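Local structure of deacylase (Burkholderia multivorans, 5THW) at residues Phe168-Glu171 and Tyr172-Arg176; Asp258-Leu261 and Gly262-Arg265. The protein probably hydrolyses N-carbamoyl-L-amino acids, as a peptidase M20 family enzyme that binds two zinc ions per subunit. One frame throughout, in Å; residues are numbered along the deposited sequence.

Interaction 1. Residues Phe168-Glu171 and Tyr172-Arg176; sequences FTLE and YGLSR
Thr169 and Gly173, and Leu170 and Leu174, are joined by i to i+4 backbone hydrogen bonds that wind the short helix 170-175, Gly173 N lying 3.0 Å from Thr169 O; the buried glycine contributes backbone alone. Thr169 is the N-cap: its OG1 accepts from Tyr172 N at 3.1 Å. With chi1 at 72°, OG1 is tucked between the backbone N and the carbonyl carbon, from where the short hydroxyl side chain reaches forward to the first turn. Just before the cap, Phe168 makes an offset stack with Tyr172, centroids 4.8 Å apart and planes at 30°, a pairing that two flat rings suit; Tyr172 CE2 sits over the Phe168 ring toward its rim. Arg176 NE lies over the centre of the Tyr172 ring, 3.5 Å above its plane, and also donates to Tyr172 O at 2.7 Å. The branched leucines mesh one turn apart, Leu170 CG meeting Leu174 CD1 at 3.6 Å, and Met82 touches both. At the last turn Ser175 OG donates to Glu171 O at 2.6 Å and accepts from Arg176 NH2. A hydroxyl cap thus begins the helix, while Phe168 and Arg176 lie on opposite sides of the Tyr172 ring, the arginine's two bonds fixing its guanidinium there.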
loop_
_atom_site.group_PDB
_atom_site.type_symbol
_atom_site.label_atom_id
_atom_site.label_comp_id
_atom_site.label_asym_id
_atom_site.label_seq_id
_atom_site.Cartn_x
_atom_site.Cartn_y
_atom_site.Cartn_z
ATOM N N PHE A 168 5.189 25.565 17.966
ATOM C CA PHE A 168 5.355 25.592 16.521
ATOM C C PHE A 168 4.980 26.963 15.980
ATOM O O PHE A 168 4.104 27.642 16.520
ATOM C CB PHE A 168 4.485 24.541 15.816
ATOM C CG PHE A 168 4.640 23.155 16.355
ATOM C CD1 PHE A 168 5.859 22.500 16.288
ATOM C CD2 PHE A 168 3.549 22.481 16.878
ATOM C CE1 PHE A 168 5.993 21.214 16.771
ATOM C CE2 PHE A 168 3.678 21.191 17.358
ATOM C CZ PHE A 168 4.900 20.556 17.304
ATOM N N THR A 169 5.619 27.334 14.874
ATOM C CA THR A 169 5.273 28.552 14.167
ATOM C C THR A 169 4.002 28.349 13.348
ATOM O O THR A 169 3.588 27.223 13.058
ATOM C CB THR A 169 6.411 28.987 13.246
ATOM O OG1 THR A 169 6.483 28.104 12.118
ATOM C CG2 THR A 169 7.736 28.954 13.999
ATOM N N LEU A 170 3.378 29.469 12.977
ATOM C CA LEU A 170 2.171 29.396 12.165
ATOM C C LEU A 170 2.472 28.792 10.802
ATOM O O LEU A 170 1.666 28.020 10.269
ATOM C CB LEU A 170 1.545 30.784 12.024
ATOM C CG LEU A 170 0.261 30.858 11.192
ATOM C CD1 LEU A 170 -0.856 30.009 11.805
ATOM C CD2 LEU A 170 -0.193 32.303 11.006
ATOM N N GLU A 171 3.630 29.130 10.224
ATOM C CA GLU A 171 4.009 28.586 8.924
ATOM C C GLU A 171 4.126 27.068 8.981
ATOM O O GLU A 171 3.706 26.367 8.051
ATOM C CB GLU A 171 5.331 29.211 8.475
ATOM C CG GLU A 171 5.696 28.958 7.023
ATOM C CD GLU A 171 7.007 29.638 6.643
ATOM O OE1 GLU A 171 7.750 30.058 7.560
ATOM O OE2 GLU A 171 7.294 29.759 5.433
ATOM N N TYR A 172 4.680 26.542 10.075
ATOM C CA TYR A 172 4.751 25.097 10.255
ATOM C C TYR A 172 3.356 24.490 10.366
ATOM O O TYR A 172 3.051 23.485 9.714
ATOM C CB TYR A 172 5.590 24.765 11.493
ATOM C CG TYR A 172 5.630 23.280 11.810
ATOM C CD1 TYR A 172 6.520 22.430 11.158
ATOM C CD2 TYR A 172 4.766 22.727 12.752
ATOM C CE1 TYR A 172 6.551 21.075 11.441
ATOM C CE2 TYR A 172 4.791 21.373 13.037
ATOM C CZ TYR A 172 5.683 20.552 12.378
ATOM O OH TYR A 172 5.702 19.210 12.661
ATOM N N GLY A 173 2.495 25.086 11.196
ATOM C CA GLY A 173 1.154 24.547 11.361
ATOM C C GLY A 173 0.370 24.520 10.063
ATOM O O GLY A 173 -0.305 23.535 9.753
ATOM N N LEU A 174 0.465 25.592 9.275
ATOM C CA LEU A 174 -0.298 25.692 8.040
ATOM C C LEU A 174 0.278 24.847 6.904
ATOM O O LEU A 174 -0.452 24.526 5.962
ATOM C CB LEU A 174 -0.376 27.155 7.605
ATOM C CG LEU A 174 -1.124 28.124 8.523
ATOM C CD1 LEU A 174 -0.930 29.533 8.023
ATOM C CD2 LEU A 174 -2.602 27.777 8.618
ATOM N N SER A 175 1.551 24.466 6.967
ATOM C CA SER A 175 2.172 23.725 5.875
ATOM C C SER A 175 2.104 22.205 6.028
ATOM O O SER A 175 2.618 21.495 5.159
ATOM C CB SER A 175 3.630 24.160 5.712
ATOM O OG SER A 175 4.330 24.058 6.932
ATOM N N ARG A 176 1.488 21.682 7.089
ATOM C CA ARG A 176 1.377 20.234 7.241
ATOM C C ARG A 176 0.481 19.658 6.147
ATOM O O ARG A 176 -0.599 20.187 5.865
ATOM C CB ARG A 176 0.809 19.881 8.614
ATOM C CG ARG A 176 1.549 20.480 9.797
ATOM C CD ARG A 176 3.008 20.065 9.841
ATOM N NE ARG A 176 3.874 21.002 9.139
ATOM C CZ ARG A 176 5.033 20.670 8.583
ATOM N NH1 ARG A 176 5.462 19.414 8.638
ATOM N NH2 ARG A 176 5.760 21.590 7.969
#

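Interaction 2. Residues Asp258-Leu261 and Gly262-Arg265; sequences DALL and GASR
Leu260 and Ser264 meet through two hydrogen bonds to one carbonyl: Ser264 N lies 2.8 Å from Leu260 O, and Ser264 OG lies 2.6 Å from the same oxygen. The two donors reach Leu260 O from opposite faces of its plane. Serine suits this buried place because its hydroxyl, set beside its own backbone N by a chi1 of -62°, finds an acceptor one turn back. Further backbone bonds link Ala263 to Ala259 and Arg265 to Leu261, while that from Gly262 N to Asp258 O is weak at 3.4 Å.

Polar capping comes from Asp258, the N-cap. Its OD2 accepts from Leu261 N at 2.9 Å, from above the carboxylate plane, and more weakly from Leu260 N; a negative carboxylate here probably also complements the helix dipole.

The apolar contact is loose, Leu260 CD1 lying 4.4 Å from Ala263 CB. Separately, an aliphatic group packs on the flat face of a guanidinium: Leu261 CD2 lies over Arg265, offset toward the rim and 3.9 Å from Arg265 NH2. The aliphatic part of the arginine, extended from CG to NE, passes Leu261 O, and its guanidinium reaches the leucine branches.

The second subunit lies beside this turn: Arg265 NH2 forms a salt bridge with Asp268 of that subunit, and Val267 of the same neighbour packs on Ser264. Within the chain, Leu260 packs on Met288 and Val290 of strand 282-291 and Pro299 of strand 297-310, the small Ala263 on Met288, Val302 and Phe304, while Leu261 and Arg265 rest on Ile334 of helix 313-334.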
loop_
_atom_site.group_PDB
_atom_site.type_symbol
_atom_site.label_atom_id
_atom_site.label_comp_id
_atom_site.label_asym_id
_atom_site.label_seq_id
_atom_site.Cartn_x
_atom_site.Cartn_y
_atom_site.Cartn_z
ATOM N N ASP A 258 14.540 -5.557 -1.512
ATOM C CA ASP A 258 13.108 -5.480 -1.225
ATOM C C ASP A 258 12.861 -4.468 -0.105
ATOM O O ASP A 258 13.282 -4.678 1.036
ATOM C CB ASP A 258 12.592 -6.866 -0.846
ATOM C CG ASP A 258 11.075 -6.934 -0.753
ATOM O OD1 ASP A 258 10.516 -7.971 -1.166
ATOM O OD2 ASP A 258 10.438 -5.956 -0.294
ATOM N N ALA A 259 12.176 -3.361 -0.420
ATOM C CA ALA A 259 11.938 -2.337 0.592
ATOM C C ALA A 259 10.863 -2.764 1.589
ATOM O O ALA A 259 10.887 -2.334 2.749
ATOM C CB ALA A 259 11.552 -1.012 -0.073
ATOM N N LEU A 260 9.920 -3.607 1.165
ATOM C CA LEU A 260 8.898 -4.089 2.090
ATOM C C LEU A 260 9.459 -5.140 3.042
ATOM O O LEU A 260 8.969 -5.276 4.168
ATOM C CB LEU A 260 7.686 -4.634 1.323
ATOM C CG LEU A 260 6.558 -5.173 2.215
ATOM C CD1 LEU A 260 6.079 -4.090 3.174
ATOM C CD2 LEU A 260 5.401 -5.706 1.376
ATOM N N LEU A 261 10.454 -5.913 2.599
ATOM C CA LEU A 261 11.164 -6.788 3.525
ATOM C C LEU A 261 11.813 -5.979 4.645
ATOM O O LEU A 261 11.740 -6.362 5.820
ATOM C CB LEU A 261 12.209 -7.611 2.777
ATOM C CG LEU A 261 12.960 -8.594 3.664
ATOM C CD1 LEU A 261 11.982 -9.628 4.202
ATOM C CD2 LEU A 261 14.100 -9.243 2.903
ATOM N N GLY A 262 12.438 -4.847 4.297
ATOM C CA GLY A 262 13.005 -3.969 5.312
ATOM C C GLY A 262 11.955 -3.378 6.239
ATOM O O GLY A 262 12.112 -3.394 7.465
ATOM N N ALA A 263 10.886 -2.818 5.664
ATOM C CA ALA A 263 9.827 -2.229 6.482
ATOM C C ALA A 263 9.155 -3.274 7.365
ATOM O O ALA A 263 8.794 -2.991 8.514
ATOM C CB ALA A 263 8.788 -1.539 5.594
ATOM N N SER A 264 8.983 -4.490 6.850
ATOM C CA SER A 264 8.369 -5.539 7.653
ATOM C C SER A 264 9.209 -5.840 8.882
ATOM O O SER A 264 8.676 -5.994 9.989
ATOM C CB SER A 264 8.183 -6.795 6.809
ATOM O OG SER A 264 7.314 -6.527 5.727
ATOM N N ARG A 265 10.531 -5.878 8.715
ATOM C CA ARG A 265 11.413 -6.149 9.843
ATOM C C ARG A 265 11.454 -4.980 10.818
ATOM O O ARG A 265 11.655 -5.184 12.019
ATOM C CB ARG A 265 12.814 -6.489 9.339
ATOM C CG ARG A 265 12.903 -7.855 8.682
ATOM C CD ARG A 265 14.267 -8.091 8.057
ATOM N NE ARG A 265 14.353 -9.423 7.468
ATOM C CZ ARG A 265 15.321 -9.823 6.652
ATOM N NH1 ARG A 265 16.300 -8.992 6.315
ATOM N NH2 ARG A 265 15.306 -11.060 6.172
#

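How the interactions relate
Both contacts include an N-capped helix start, but they share no element: interaction 1 spans the short helix 170-175 and interaction 2 the opening of the long helix 259-275, their centres 32 Å apart and their nearest atoms about 21 Å. Interaction 1 is a surface contact, with Phe168 about 11 Å, side chain to side chain, from the zinc ligand Glu149, and no other chain touches it. Interaction 2 is buried, far from the annotated sites, within the range assigned to M20 dimerisation. Their chemistry follows: the first stacks Phe168 on Tyr172 and lays an arginine over the tyrosine, whereas the second uses aliphatic and small residues against strands and sends its arginine to the partner subunit.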